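Local coordinates for iron-sulfur cluster assembly scaffold protein NifU (Fervidobacterium islandicum, PDB 6A6F), which binds zinc and probably acts as a scaffold or sulfur-transfer protein of the SUF system for iron-sulfur cluster assembly, at residues M87-N90 and A91-M95; I109-Y112 and D113-N116. All blocks are in the same frame, centred on the assembly; numbering follows the deposited sequence.

Overall arrangement
Both interactions are local contacts within the NifU-like domain, and they come in series along the chain: interaction 1 forms the final turns of helix 81-95, and interaction 2 lies in the segment between helix 102-105 and helix 118-135. Their centres are 11 Å apart, yet they touch directly. The sulfur SD of Met94 lies 3.7 Å from CD1 of Ile109, and CE of Met95 is 3.4 Å from the carbonyl O of Phe111. The two methionines at the end of the helix thus pack against the 109-116 turns. Phe124 of helix 118-135, next to the zinc ligand Cys123, meets both Met95 and Phe111, tying the pair to the helical side of the domain.

Interaction 1: residues M87-N90 and A91-M95; sequences MMKN and AENMM
Asn93 lies back over the carbonyl of Lys89, one turn earlier in the helix, and its side chain can be followed atom by atom. CB rests against two carbonyl oxygens of the preceding turn, 3.5 Å from both Lys89 O and Asn90 O. CG, placed beside the backbone N and anti to the carbonyl carbon (chi1 -74°), comes to 3.3 Å from Lys89 O. OD1 stays near the same oxygen, but two acceptors gain nothing from each other. At the far end ND2 approaches CE of Lys89 at 4.0 Å, the two side chains crossing at a slant, and it also makes a weak hydrogen bond to Glu99 O in the following loop.

Beneath this the backbone supplies the polar grip. Asn93 N donates to Lys89 O almost straight (170° at the hydrogen), and Glu92 N does the same to Met88 O at 3.0 Å. That Met88 oxygen also receives Ala91 N in a weak, strongly bent bond, while the better partner of Ala91 N is Met87 O at 2.9 Å. Met94 N continues the series on Asn90 O, also at 2.9 Å, and Met95 N to Ala91 O is the next step.

Outward, the polar end of Asn90 is engaged at both atoms: OD1 accepts from Asp101 N and ND2 donates to Glu86 O, which would fix the rotation of the amide and fasten the chain beyond the helix. Met87 packs on Gln75 and Ile76 of helix 63-76, whereas Met88 meets Trp128 and Glu132 of helix 118-135. The i to i+4 bonds mark an alpha-helix, and its buried methionines against exposed Lys89 and partly exposed Glu92 and Asn93 make it amphipathic, here the C-terminal turns of helix 81-95 packed into the helical layer of the NifU-like domain.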
ATOM      1  N   MET A  87      18.465 -11.841  13.784  1.00 28.73           N
ATOM      2  CA  MET A  87      18.171 -11.254  12.467  1.00 26.92           C
ATOM      3  C   MET A  87      17.800  -9.818  12.584  1.00 25.80           C
ATOM      4  O   MET A  87      18.367  -8.965  11.900  1.00 24.80           O
ATOM      5  CB  MET A  87      17.016 -11.969  11.822  1.00 29.52           C
ATOM      6  CG  MET A  87      17.404 -12.721  10.596  1.00 33.88           C
ATOM      7  SD  MET A  87      15.930 -13.519   9.901  1.00 37.45           S
ATOM      8  CE  MET A  87      15.821 -14.793  11.136  1.00 33.12           C
ATOM      9  N   MET A  88      16.846  -9.546  13.470  1.00 24.46           N
ATOM     10  CA  MET A  88      16.419  -8.173  13.738  1.00 27.01           C
ATOM     11  C   MET A  88      17.585  -7.235  14.085  1.00 28.45           C
ATOM     12  O   MET A  88      17.687  -6.134  13.530  1.00 25.36           O
ATOM     13  CB  MET A  88      15.401  -8.175  14.864  1.00 29.20           C
ATOM     14  CG  MET A  88      14.775  -6.833  15.186  1.00 31.39           C
ATOM     15  SD  MET A  88      15.657  -5.780  16.384  1.00 34.59           S
ATOM     16  CE  MET A  88      16.197  -6.944  17.610  1.00 42.54           C
ATOM     17  N   LYS A  89      18.469  -7.673  14.990  1.00 28.89           N
ATOM     18  CA  LYS A  89      19.634  -6.848  15.366  1.00 31.79           C
ATOM     19  C   LYS A  89      20.535  -6.550  14.156  1.00 26.53           C
ATOM     20  O   LYS A  89      20.955  -5.402  13.912  1.00 28.34           O
ATOM     21  CB  LYS A  89      20.408  -7.543  16.510  1.00 38.16           C
ATOM     22  CG  LYS A  89      21.583  -6.728  17.069  1.00 44.76           C
ATOM     23  CD  LYS A  89      22.700  -7.609  17.662  1.00 51.85           C
ATOM     24  CE  LYS A  89      23.609  -8.161  16.562  1.00 57.51           C
ATOM     25  NZ  LYS A  89      24.413  -9.357  16.956  1.00 61.71           N
ATOM     26  N   ASN A  90      20.808  -7.571  13.366  1.00 24.61           N
ATOM     27  CA  ASN A  90      21.499  -7.371  12.108  1.00 25.46           C
ATOM     28  C   ASN A  90      20.842  -6.400  11.129  1.00 28.21           C
ATOM     29  O   ASN A  90      21.550  -5.616  10.478  1.00 27.15           O
ATOM     30  CB  ASN A  90      21.726  -8.681  11.433  1.00 28.48           C
ATOM     31  CG  ASN A  90      22.937  -9.379  11.984  1.00 31.84           C
ATOM     32  OD1 ASN A  90      24.056  -9.083  11.573  1.00 31.56           O
ATOM     33  ND2 ASN A  90      22.726 -10.313  12.900  1.00 30.05           N
ATOM     34  N   ALA A  91      19.502  -6.417  11.053  1.00 26.66           N
ATOM     35  CA  ALA A  91      18.781  -5.594  10.077  1.00 24.73           C
ATOM     36  C   ALA A  91      18.860  -4.154  10.474  1.00 26.51           C
ATOM     37  O   ALA A  91      19.063  -3.282   9.610  1.00 25.11           O
ATOM     38  CB  ALA A  91      17.327  -6.017   9.983  1.00 25.88           C
ATOM     39  N   GLU A  92      18.699  -3.905  11.774  1.00 26.19           N
ATOM     40  CA  GLU A  92      18.869  -2.582  12.315  1.00 30.88           C
ATOM     41  C   GLU A  92      20.330  -2.107  12.142  1.00 31.96           C
ATOM     42  O   GLU A  92      20.558  -1.001  11.635  1.00 32.76           O
ATOM     43  CB  GLU A  92      18.431  -2.512  13.796  1.00 33.82           C
ATOM     44  CG  GLU A  92      18.528  -1.094  14.344  1.00 37.87           C
ATOM     45  CD  GLU A  92      17.769  -0.846  15.637  1.00 42.30           C
ATOM     46  OE1 GLU A  92      17.902  -1.669  16.554  1.00 44.58           O
ATOM     47  OE2 GLU A  92      17.057   0.197  15.729  1.00 49.88           O
ATOM     48  N   ASN A  93      21.305  -2.945  12.485  1.00 29.91           N
ATOM     49  CA  ASN A  93      22.713  -2.591  12.200  1.00 31.83           C
ATOM     50  C   ASN A  93      22.952  -2.167  10.760  1.00 31.97           C
ATOM     51  O   ASN A  93      23.679  -1.207  10.501  1.00 33.98           O
ATOM     52  CB  ASN A  93      23.686  -3.727  12.563  1.00 32.09           C
ATOM     53  CG  ASN A  93      23.872  -3.876  14.067  1.00 36.75           C
ATOM     54  OD1 ASN A  93      23.350  -3.080  14.849  1.00 36.50           O
ATOM     55  ND2 ASN A  93      24.588  -4.910  14.478  1.00 37.03           N
ATOM     56  N   MET A  94      22.364  -2.890   9.820  1.00 31.55           N
ATOM     57  CA  MET A  94      22.467  -2.535   8.400  1.00 31.67           C
ATOM     58  C   MET A  94      22.010  -1.097   8.182  1.00 35.71           C
ATOM     59  O   MET A  94      22.701  -0.294   7.519  1.00 38.91           O
ATOM     60  CB  MET A  94      21.620  -3.501   7.537  1.00 32.87           C
ATOM     61  CG  MET A  94      21.851  -3.404   6.033  1.00 31.25           C
ATOM     62  SD  MET A  94      20.935  -4.560   5.003  1.00 30.95           S
ATOM     63  CE  MET A  94      19.257  -4.241   5.576  1.00 30.92           C
ATOM     64  N   MET A  95      20.853  -0.760   8.753  1.00 33.62           N
ATOM     65  CA  MET A  95      20.241   0.530   8.530  1.00 34.00           C
ATOM     66  C   MET A  95      21.078   1.645   9.102  1.00 37.32           C
ATOM     67  O   MET A  95      21.206   2.681   8.494  1.00 41.14           O
ATOM     68  CB  MET A  95      18.849   0.586   9.154  1.00 34.05           C
ATOM     69  CG  MET A  95      17.785  -0.089   8.307  1.00 30.79           C
ATOM     70  SD  MET A  95      17.673   0.696   6.691  1.00 31.90           S
ATOM     71  CE  MET A  95      18.332  -0.546   5.622  1.00 30.03           C
TER

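Interaction 2: residues I109-Y112 and D113-N116; sequences INFY and DVKN
Tyr112 and Lys115 run side by side, pointing the same way, and meet at their ends: Lys115 NZ donates to Tyr112 OH at 3.0 Å. Farther back, Lys115 CD rides over one face of the ring, 4.1 Å above its plane and displaced toward the rim, while CE comes to 3.5 Å from Tyr112 CZ. Lys115 reaches this line because its CG lies between the backbone N and the carbonyl carbon (chi1 76°), after which the chain runs extended. An alanine in place of Tyr112 is likely to leave the lysine ammonium without its hydroxyl partner and its methylenes without the ring beside them.

The backbone that sets this spacing is 3-10 in character, its i to i+3 ladder interrupted at one rung by water: Val114 N bonds to Phe111 O at 2.9 Å and Lys115 N to Tyr112 O at 3.2 Å. In both the donor stands well above the carbonyl plane, by 43° in the first. A water stands in for the missing Asp113 N to Asn110 O rung, accepting from Asp113 N and donating to Asn110 O and to Asp113 OD2.

On the buried side, Val114 CG2 lies at the edge of the Phe111 ring and 4.4 Å from Phe111 CB. The Phe111 ring is itself backed by Ala67 and Val71 of helix 63-76 and inclined against Phe124, while Met94 and Phe100 pack on Tyr112.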
ATOM      1  N   ILE A 109      19.059  -8.371   2.805  1.00 22.98           N
ATOM      2  CA  ILE A 109      20.078  -7.508   2.202  1.00 25.50           C
ATOM      3  C   ILE A 109      19.546  -6.685   1.011  1.00 26.27           C
ATOM      4  O   ILE A 109      20.114  -5.648   0.664  1.00 22.34           O
ATOM      5  CB  ILE A 109      21.341  -8.298   1.772  1.00 27.61           C
ATOM      6  CG1 ILE A 109      22.529  -7.366   1.587  1.00 32.49           C
ATOM      7  CG2 ILE A 109      21.159  -9.074   0.503  1.00 27.56           C
ATOM      8  CD1 ILE A 109      23.039  -6.812   2.893  1.00 35.07           C
ATOM      9  N   ASN A 110      18.434  -7.115   0.420  1.00 25.44           N
ATOM     10  CA  ASN A 110      17.850  -6.353  -0.675  1.00 23.00           C
ATOM     11  C   ASN A 110      17.366  -4.944  -0.253  1.00 23.06           C
ATOM     12  O   ASN A 110      17.249  -4.088  -1.085  1.00 21.88           O
ATOM     13  CB  ASN A 110      16.801  -7.207  -1.387  1.00 24.27           C
ATOM     14  CG  ASN A 110      17.442  -8.358  -2.145  1.00 27.10           C
ATOM     15  OD1 ASN A 110      18.331  -8.116  -2.923  1.00 29.18           O
ATOM     16  ND2 ASN A 110      17.054  -9.594  -1.879  1.00 29.57           N
ATOM     17  N   PHE A 111      17.221  -4.682   1.046  1.00 19.53           N
ATOM     18  CA  PHE A 111      16.861  -3.390   1.534  1.00 21.00           C
ATOM     19  C   PHE A 111      18.037  -2.449   1.875  1.00 21.73           C
ATOM     20  O   PHE A 111      17.794  -1.351   2.352  1.00 21.34           O
ATOM     21  CB  PHE A 111      16.017  -3.580   2.798  1.00 20.59           C
ATOM     22  CG  PHE A 111      14.714  -4.282   2.542  1.00 20.19           C
ATOM     23  CD1 PHE A 111      13.619  -3.560   2.105  1.00 19.29           C
ATOM     24  CD2 PHE A 111      14.592  -5.644   2.725  1.00 19.69           C
ATOM     25  CE1 PHE A 111      12.418  -4.166   1.850  1.00 19.20           C
ATOM     26  CE2 PHE A 111      13.372  -6.286   2.486  1.00 19.59           C
ATOM     27  CZ  PHE A 111      12.286  -5.541   2.033  1.00 19.94           C
ATOM     28  N   TYR A 112      19.269  -2.903   1.668  1.00 21.30           N
ATOM     29  CA  TYR A 112      20.486  -2.150   1.982  1.00 26.13           C
ATOM     30  C   TYR A 112      20.362  -0.689   1.576  1.00 25.48           C
ATOM     31  O   TYR A 112      20.633   0.179   2.346  1.00 26.82           O
ATOM     32  CB  TYR A 112      21.700  -2.789   1.276  1.00 27.72           C
ATOM     33  CG  TYR A 112      23.003  -2.126   1.611  1.00 30.99           C
ATOM     34  CD1 TYR A 112      23.666  -2.442   2.770  1.00 34.72           C
ATOM     35  CD2 TYR A 112      23.544  -1.136   0.784  1.00 36.00           C
ATOM     36  CE1 TYR A 112      24.860  -1.840   3.097  1.00 36.34           C
ATOM     37  CE2 TYR A 112      24.744  -0.522   1.098  1.00 37.29           C
ATOM     38  CZ  TYR A 112      25.391  -0.887   2.247  1.00 38.12           C
ATOM     39  OH  TYR A 112      26.552  -0.281   2.595  1.00 40.62           O
ATOM     40  N   ASP A 113      19.912  -0.442   0.371  1.00 26.80           N
ATOM     41  CA  ASP A 113      19.825   0.929  -0.144  1.00 31.90           C
ATOM     42  C   ASP A 113      18.920   1.878   0.617  1.00 29.10           C
ATOM     43  O   ASP A 113      19.066   3.106   0.525  1.00 29.20           O
ATOM     44  CB  ASP A 113      19.334   0.929  -1.563  1.00 37.04           C
ATOM     45  CG  ASP A 113      20.435   1.135  -2.532  1.00 51.91           C
ATOM     46  OD1 ASP A 113      20.986   2.273  -2.527  1.00 65.12           O
ATOM     47  OD2 ASP A 113      20.743   0.177  -3.288  1.00 54.64           O
ATOM     48  N   VAL A 114      17.990   1.327   1.360  1.00 23.36           N
ATOM     49  CA  VAL A 114      17.064   2.164   2.086  1.00 23.86           C
ATOM     50  C   VAL A 114      17.774   3.027   3.120  1.00 25.59           C
ATOM     51  O   VAL A 114      17.289   4.117   3.477  1.00 27.63           O
ATOM     52  CB  VAL A 114      15.977   1.268   2.728  1.00 22.03           C
ATOM     53  CG1 VAL A 114      15.065   2.091   3.626  1.00 21.95           C
ATOM     54  CG2 VAL A 114      15.205   0.564   1.615  1.00 20.11           C
ATOM     55  N   LYS A 115      18.904   2.548   3.631  1.00 28.17           N
ATOM     56  CA  LYS A 115      19.639   3.275   4.647  1.00 32.62           C
ATOM     57  C   LYS A 115      20.104   4.675   4.173  1.00 33.95           C
ATOM     58  O   LYS A 115      20.413   5.522   4.980  1.00 35.03           O
ATOM     59  CB  LYS A 115      20.844   2.466   5.104  1.00 36.70           C
ATOM     60  CG  LYS A 115      21.996   2.471   4.126  1.00 43.56           C
ATOM     61  CD  LYS A 115      23.176   1.673   4.659  1.00 48.12           C
ATOM     62  CE  LYS A 115      24.436   2.031   3.895  1.00 55.34           C
ATOM     63  NZ  LYS A 115      25.601   1.645   4.722  1.00 62.68           N
ATOM     64  N   ASN A 116      20.126   4.908   2.867  1.00 34.59           N
ATOM     65  CA  ASN A 116      20.465   6.232   2.334  1.00 39.67           C
ATOM     66  C   ASN A 116      19.280   7.196   2.419  1.00 41.81           C
ATOM     67  O   ASN A 116      19.421   8.357   2.076  1.00 42.77           O
ATOM     68  CB  ASN A 116      20.947   6.117   0.882  1.00 38.77           C
ATOM     69  CG  ASN A 116      22.154   5.229   0.749  1.00 38.37           C
ATOM     70  OD1 ASN A 116      23.022   5.233   1.612  1.00 42.50           O
ATOM     71  ND2 ASN A 116      22.204   4.451  -0.315  1.00 40.21           N
TER
HETATM   72  O   HOH W   1      19.613  -2.354  -1.987  1.00 35.92           O